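Local coordinates for metallo-beta-lactamase domain-containing protein (Thermotoga maritima, PDB 3H3E) that is of uncharacterised function but binds zinc and is probably a metal-dependent hydrolase of the metallo-beta-lactamase superfamily, at residues L36-T44 with I59-S68. The protein carries 2 engineered substitutions. Numbering follows the deposited sequence.
Sequences LVDSVLFDT and IDLPKDVLIS
D43 and S68 meet just beyond the paired strands 40-42 and 64-66. The carboxylate turns its syn side to the serine: OD1 accepts the backbone N of S68 at 2.9 Å in a nearly straight bond (173°), and OD2 takes S68 OG. With CG beside its own backbone N (chi1 -74°), D43 swings its carboxylate across to S68, a reach that suits aspartate's short, two-oxygen side chain. H74 ND1 also bonds OD2, so three bonds grip the carboxylate and probably fix its rotation. S68 directly precedes the zinc ligand H69, so the bonds from D43 probably help to position the start of the zinc-binding loop. The ring of F42 lies obliquely against S68, CZ coming 3.4 Å from CB.

Behind this end, 40-42 and 64-66 pair in parallel as the strands of a beta-alpha-beta crossover through helix 49-56, part of the metallo-beta-lactamase fold. L41 N bonds D64 O, and L41 O receives L66 N. Large apolar side chains suit the buried layers: L41 packs on helix 49-56, F42 and L66 on L166. V40 CG1 meets L66 CD1 at 3.6 Å, crossing at about a right angle, while L41 CD2 touches L61 CD1. P62, compact and rigid, sets CG 3.6 Å from L36 CD1; L36 CD2 meets I59 CG2 tip to tip. At the start of the two strands a water links S39 O to D64 N and OD2, while D64 OD1 bonds W87 NE1.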
ATOM      1  N   LEU A  36       1.250   9.637   3.724  1.00 20.16           N
ATOM      2  CA  LEU A  36       0.220  10.387   4.417  1.00 21.05           C
ATOM      3  C   LEU A  36      -0.832  10.839   3.412  1.00 25.52           C
ATOM      4  O   LEU A  36      -0.524  11.503   2.424  1.00 27.21           O
ATOM      5  CB  LEU A  36       0.834  11.594   5.109  1.00 15.90           C
ATOM      6  CG  LEU A  36      -0.112  12.491   5.906  1.00 16.20           C
ATOM      7  CD1 LEU A  36      -0.809  11.718   7.006  1.00 14.17           C
ATOM      8  CD2 LEU A  36       0.698  13.620   6.491  1.00 18.71           C
ATOM      9  N   VAL A  37      -2.076  10.462   3.667  1.00 22.81           N
ATOM     10  CA  VAL A  37      -3.156  10.744   2.745  1.00 21.99           C
ATOM     11  C   VAL A  37      -4.222  11.550   3.439  1.00 25.41           C
ATOM     12  O   VAL A  37      -5.080  10.997   4.105  1.00 32.93           O
ATOM     13  CB  VAL A  37      -3.794   9.457   2.244  1.00 17.68           C
ATOM     14  CG1 VAL A  37      -4.865   9.776   1.215  1.00 17.51           C
ATOM     15  CG2 VAL A  37      -2.735   8.547   1.658  1.00 14.61           C
ATOM     16  N   ASP A  38      -4.162  12.863   3.281  1.00 29.54           N
ATOM     17  CA  ASP A  38      -5.065  13.748   3.991  1.00 34.78           C
ATOM     18  C   ASP A  38      -4.949  13.462   5.472  1.00 28.26           C
ATOM     19  O   ASP A  38      -3.916  13.722   6.082  1.00 31.41           O
ATOM     20  CB  ASP A  38      -6.504  13.542   3.516  1.00 52.62           C
ATOM     21  CG  ASP A  38      -7.295  14.843   3.445  1.00 69.07           C
ATOM     22  OD1 ASP A  38      -6.710  15.885   3.067  1.00 69.35           O
ATOM     23  OD2 ASP A  38      -8.508  14.812   3.753  1.00 77.48           O
ATOM     24  N   SER A  39      -5.992  12.885   6.045  1.00 29.27           N
ATOM     25  CA  SER A  39      -6.080  12.764   7.497  1.00 38.40           C
ATOM     26  C   SER A  39      -5.775  11.367   8.023  1.00 36.81           C
ATOM     27  O   SER A  39      -6.101  11.037   9.162  1.00 38.66           O
ATOM     28  CB  SER A  39      -7.482  13.149   7.938  1.00 46.79           C
ATOM     29  OG  SER A  39      -8.433  12.482   7.123  1.00 54.94           O
ATOM     30  N   VAL A  40      -5.151  10.539   7.202  1.00 29.19           N
ATOM     31  CA  VAL A  40      -4.918   9.166   7.596  1.00 24.94           C
ATOM     32  C   VAL A  40      -3.520   8.750   7.110  1.00 23.74           C
ATOM     33  O   VAL A  40      -3.083   9.183   6.053  1.00 25.30           O
ATOM     34  CB  VAL A  40      -6.050   8.287   7.031  1.00 23.62           C
ATOM     35  CG1 VAL A  40      -5.560   7.433   5.888  1.00 15.78           C
ATOM     36  CG2 VAL A  40      -6.631   7.440   8.111  1.00 32.54           C
ATOM     37  N   LEU A  41      -2.789   7.968   7.895  1.00 22.37           N
ATOM     38  CA  LEU A  41      -1.469   7.523   7.455  1.00 18.96           C
ATOM     39  C   LEU A  41      -1.522   6.087   6.962  1.00 19.93           C
ATOM     40  O   LEU A  41      -1.957   5.201   7.683  1.00 24.74           O
ATOM     41  CB  LEU A  41      -0.421   7.678   8.561  1.00 15.01           C
ATOM     42  CG  LEU A  41       1.009   7.185   8.279  1.00 11.85           C
ATOM     43  CD1 LEU A  41       1.768   8.043   7.257  1.00 11.39           C
ATOM     44  CD2 LEU A  41       1.771   7.124   9.568  1.00 11.13           C
ATOM     45  N   PHE A  42      -1.084   5.876   5.723  1.00 24.46           N
ATOM     46  CA  PHE A  42      -1.092   4.555   5.089  1.00 23.53           C
ATOM     47  C   PHE A  42       0.297   3.959   5.164  1.00 18.89           C
ATOM     48  O   PHE A  42       1.209   4.429   4.487  1.00 21.61           O
ATOM     49  CB  PHE A  42      -1.514   4.657   3.616  1.00 19.01           C
ATOM     50  CG  PHE A  42      -1.816   3.330   2.977  1.00 16.89           C
ATOM     51  CD1 PHE A  42      -3.083   2.768   3.069  1.00 13.46           C
ATOM     52  CD2 PHE A  42      -0.840   2.642   2.280  1.00 22.16           C
ATOM     53  CE1 PHE A  42      -3.362   1.545   2.488  1.00  9.20           C
ATOM     54  CE2 PHE A  42      -1.127   1.418   1.690  1.00 19.86           C
ATOM     55  CZ  PHE A  42      -2.395   0.878   1.799  1.00  7.97           C
ATOM     56  N   ASP A  43       0.448   2.931   5.993  1.00 12.65           N
ATOM     57  CA  ASP A  43       1.736   2.284   6.232  1.00 12.79           C
ATOM     58  C   ASP A  43       2.765   3.177   6.953  1.00 20.16           C
ATOM     59  O   ASP A  43       2.584   4.382   7.082  1.00 22.61           O
ATOM     60  CB  ASP A  43       2.302   1.672   4.941  1.00 15.36           C
ATOM     61  CG  ASP A  43       1.571   0.398   4.534  1.00 22.41           C
ATOM     62  OD1 ASP A  43       0.684  -0.031   5.297  1.00 25.54           O
ATOM     63  OD2 ASP A  43       1.873  -0.171   3.464  1.00 22.74           O
ATOM     64  N   THR A  44       3.840   2.565   7.436  1.00 18.46           N
ATOM     65  CA  THR A  44       4.776   3.263   8.297  1.00 15.07           C
ATOM     66  C   THR A  44       6.245   2.870   8.096  1.00 20.78           C
ATOM     67  O   THR A  44       7.056   3.079   8.995  1.00 25.36           O
ATOM     68  CB  THR A  44       4.437   3.016   9.782  1.00 12.05           C
ATOM     69  OG1 THR A  44       4.561   1.622  10.077  1.00 18.51           O
ATOM     70  CG2 THR A  44       3.040   3.462  10.099  1.00 10.73           C
ATOM     71  N   ILE A  59       5.128  18.228   9.763  1.00 41.42           N
ATOM     72  CA  ILE A  59       3.796  17.628   9.841  1.00 37.63           C
ATOM     73  C   ILE A  59       3.572  16.799  11.105  1.00 35.30           C
ATOM     74  O   ILE A  59       4.433  16.015  11.519  1.00 30.76           O
ATOM     75  CB  ILE A  59       3.526  16.698   8.654  1.00 37.32           C
ATOM     76  CG1 ILE A  59       3.620  17.461   7.336  1.00 36.49           C
ATOM     77  CG2 ILE A  59       2.152  16.080   8.781  1.00 37.93           C
ATOM     78  CD1 ILE A  59       3.834  16.555   6.151  1.00 34.14           C
ATOM     79  N   ASP A  60       2.401  16.986  11.708  1.00 36.67           N
ATOM     80  CA  ASP A  60       1.927  16.135  12.790  1.00 35.76           C
ATOM     81  C   ASP A  60       1.160  14.957  12.195  1.00 32.94           C
ATOM     82  O   ASP A  60       0.267  15.155  11.376  1.00 36.55           O
ATOM     83  CB  ASP A  60       0.998  16.925  13.699  1.00 36.83           C
ATOM     84  CG  ASP A  60       1.687  18.088  14.358  1.00 55.53           C
ATOM     85  OD1 ASP A  60       2.730  17.861  15.011  1.00 55.46           O
ATOM     86  OD2 ASP A  60       1.180  19.227  14.226  1.00 67.47           O
ATOM     87  N   LEU A  61       1.497  13.734  12.592  1.00 25.75           N
ATOM     88  CA  LEU A  61       0.805  12.582  12.030  1.00 23.70           C
ATOM     89  C   LEU A  61      -0.535  12.408  12.713  1.00 26.86           C
ATOM     90  O   LEU A  61      -0.695  12.765  13.883  1.00 26.45           O
ATOM     91  CB  LEU A  61       1.631  11.301  12.142  1.00 17.91           C
ATOM     92  CG  LEU A  61       3.031  11.320  11.542  1.00 17.63           C
ATOM     93  CD1 LEU A  61       3.633   9.965  11.750  1.00 15.44           C
ATOM     94  CD2 LEU A  61       3.009  11.697  10.078  1.00 14.73           C
ATOM     95  N   PRO A  62      -1.505  11.848  11.982  1.00 23.45           N
ATOM     96  CA  PRO A  62      -2.871  11.759  12.475  1.00 26.09           C
ATOM     97  C   PRO A  62      -3.039  10.557  13.392  1.00 31.34           C
ATOM     98  O   PRO A  62      -2.157   9.710  13.525  1.00 32.94           O
ATOM     99  CB  PRO A  62      -3.687  11.548  11.199  1.00 24.80           C
ATOM    100  CG  PRO A  62      -2.662  11.366  10.069  1.00 24.39           C
ATOM    101  CD  PRO A  62      -1.351  11.141  10.706  1.00 23.65           C
ATOM    102  N   LYS A  63      -4.196  10.493  14.020  1.00 30.11           N
ATOM    103  CA  LYS A  63      -4.503   9.428  14.939  1.00 29.11           C
ATOM    104  C   LYS A  63      -4.510   8.077  14.236  1.00 24.92           C
ATOM    105  O   LYS A  63      -4.061   7.077  14.802  1.00 25.90           O
ATOM    106  CB  LYS A  63      -5.869   9.697  15.570  1.00 31.73           C
ATOM    107  CG  LYS A  63      -6.387   8.569  16.410  1.00 34.34           C
ATOM    108  CD  LYS A  63      -7.819   8.836  16.824  1.00 40.57           C
ATOM    109  CE  LYS A  63      -8.616   9.428  15.678  1.00 39.04           C
ATOM    110  NZ  LYS A  63     -10.063   9.166  15.876  1.00 39.52           N
ATOM    111  N   ASP A  64      -5.032   8.048  13.010  1.00 19.71           N
ATOM    112  CA  ASP A  64      -5.327   6.783  12.334  1.00 18.00           C
ATOM    113  C   ASP A  64      -4.222   6.335  11.405  1.00 19.21           C
ATOM    114  O   ASP A  64      -3.838   7.043  10.475  1.00 18.10           O
ATOM    115  CB  ASP A  64      -6.640   6.863  11.547  1.00 18.47           C
ATOM    116  CG  ASP A  64      -7.862   6.963  12.441  1.00 31.11           C
ATOM    117  OD1 ASP A  64      -8.105   6.053  13.261  1.00 39.44           O
ATOM    118  OD2 ASP A  64      -8.605   7.948  12.309  1.00 33.93           O
ATOM    119  N   VAL A  65      -3.723   5.137  11.663  1.00 19.01           N
ATOM    120  CA  VAL A  65      -2.728   4.519  10.802  1.00 16.38           C
ATOM    121  C   VAL A  65      -3.295   3.228  10.227  1.00 19.70           C
ATOM    122  O   VAL A  65      -3.756   2.367  10.972  1.00 24.05           O
ATOM    123  CB  VAL A  65      -1.461   4.199  11.590  1.00 14.36           C
ATOM    124  CG1 VAL A  65      -0.402   3.597  10.671  1.00 10.32           C
ATOM    125  CG2 VAL A  65      -0.970   5.458  12.311  1.00 10.51           C
ATOM    126  N   LEU A  66      -3.279   3.110   8.902  1.00 16.53           N
ATOM    127  CA  LEU A  66      -3.800   1.930   8.226  1.00 12.68           C
ATOM    128  C   LEU A  66      -2.654   1.072   7.765  1.00 15.74           C
ATOM    129  O   LEU A  66      -1.663   1.585   7.264  1.00 21.88           O
ATOM    130  CB  LEU A  66      -4.624   2.326   7.011  1.00 10.57           C
ATOM    131  CG  LEU A  66      -5.478   3.567   7.162  1.00 13.27           C
ATOM    132  CD1 LEU A  66      -6.133   3.853   5.848  1.00 15.92           C
ATOM    133  CD2 LEU A  66      -6.514   3.380   8.255  1.00 16.65           C
ATOM    134  N   ILE A  67      -2.802  -0.237   7.909  1.00 16.47           N
ATOM    135  CA  ILE A  67      -1.745  -1.161   7.541  1.00 14.26           C
ATOM    136  C   ILE A  67      -2.177  -2.024   6.368  1.00 20.28           C
ATOM    137  O   ILE A  67      -3.135  -2.790   6.479  1.00 27.62           O
ATOM    138  CB  ILE A  67      -1.388  -2.065   8.711  1.00 14.30           C
ATOM    139  CG1 ILE A  67      -0.836  -1.229   9.861  1.00 15.97           C
ATOM    140  CG2 ILE A  67      -0.359  -3.067   8.282  1.00 20.77           C
ATOM    141  CD1 ILE A  67       0.419  -0.451   9.497  1.00 21.69           C
ATOM    142  N   SER A  68      -1.467  -1.901   5.250  1.00 16.79           N
ATOM    143  CA  SER A  68      -1.822  -2.612   4.025  1.00 14.88           C
ATOM    144  C   SER A  68      -1.605  -4.118   4.146  1.00 18.30           C
ATOM    145  O   SER A  68      -2.347  -4.905   3.573  1.00 28.21           O
ATOM    146  CB  SER A  68      -1.010  -2.069   2.858  1.00 20.87           C
ATOM    147  OG  SER A  68       0.371  -2.151   3.136  1.00 22.08           O
TER
HETATM  148  O   HOH W   1      -7.028   9.885  11.759  1.00 16.14           O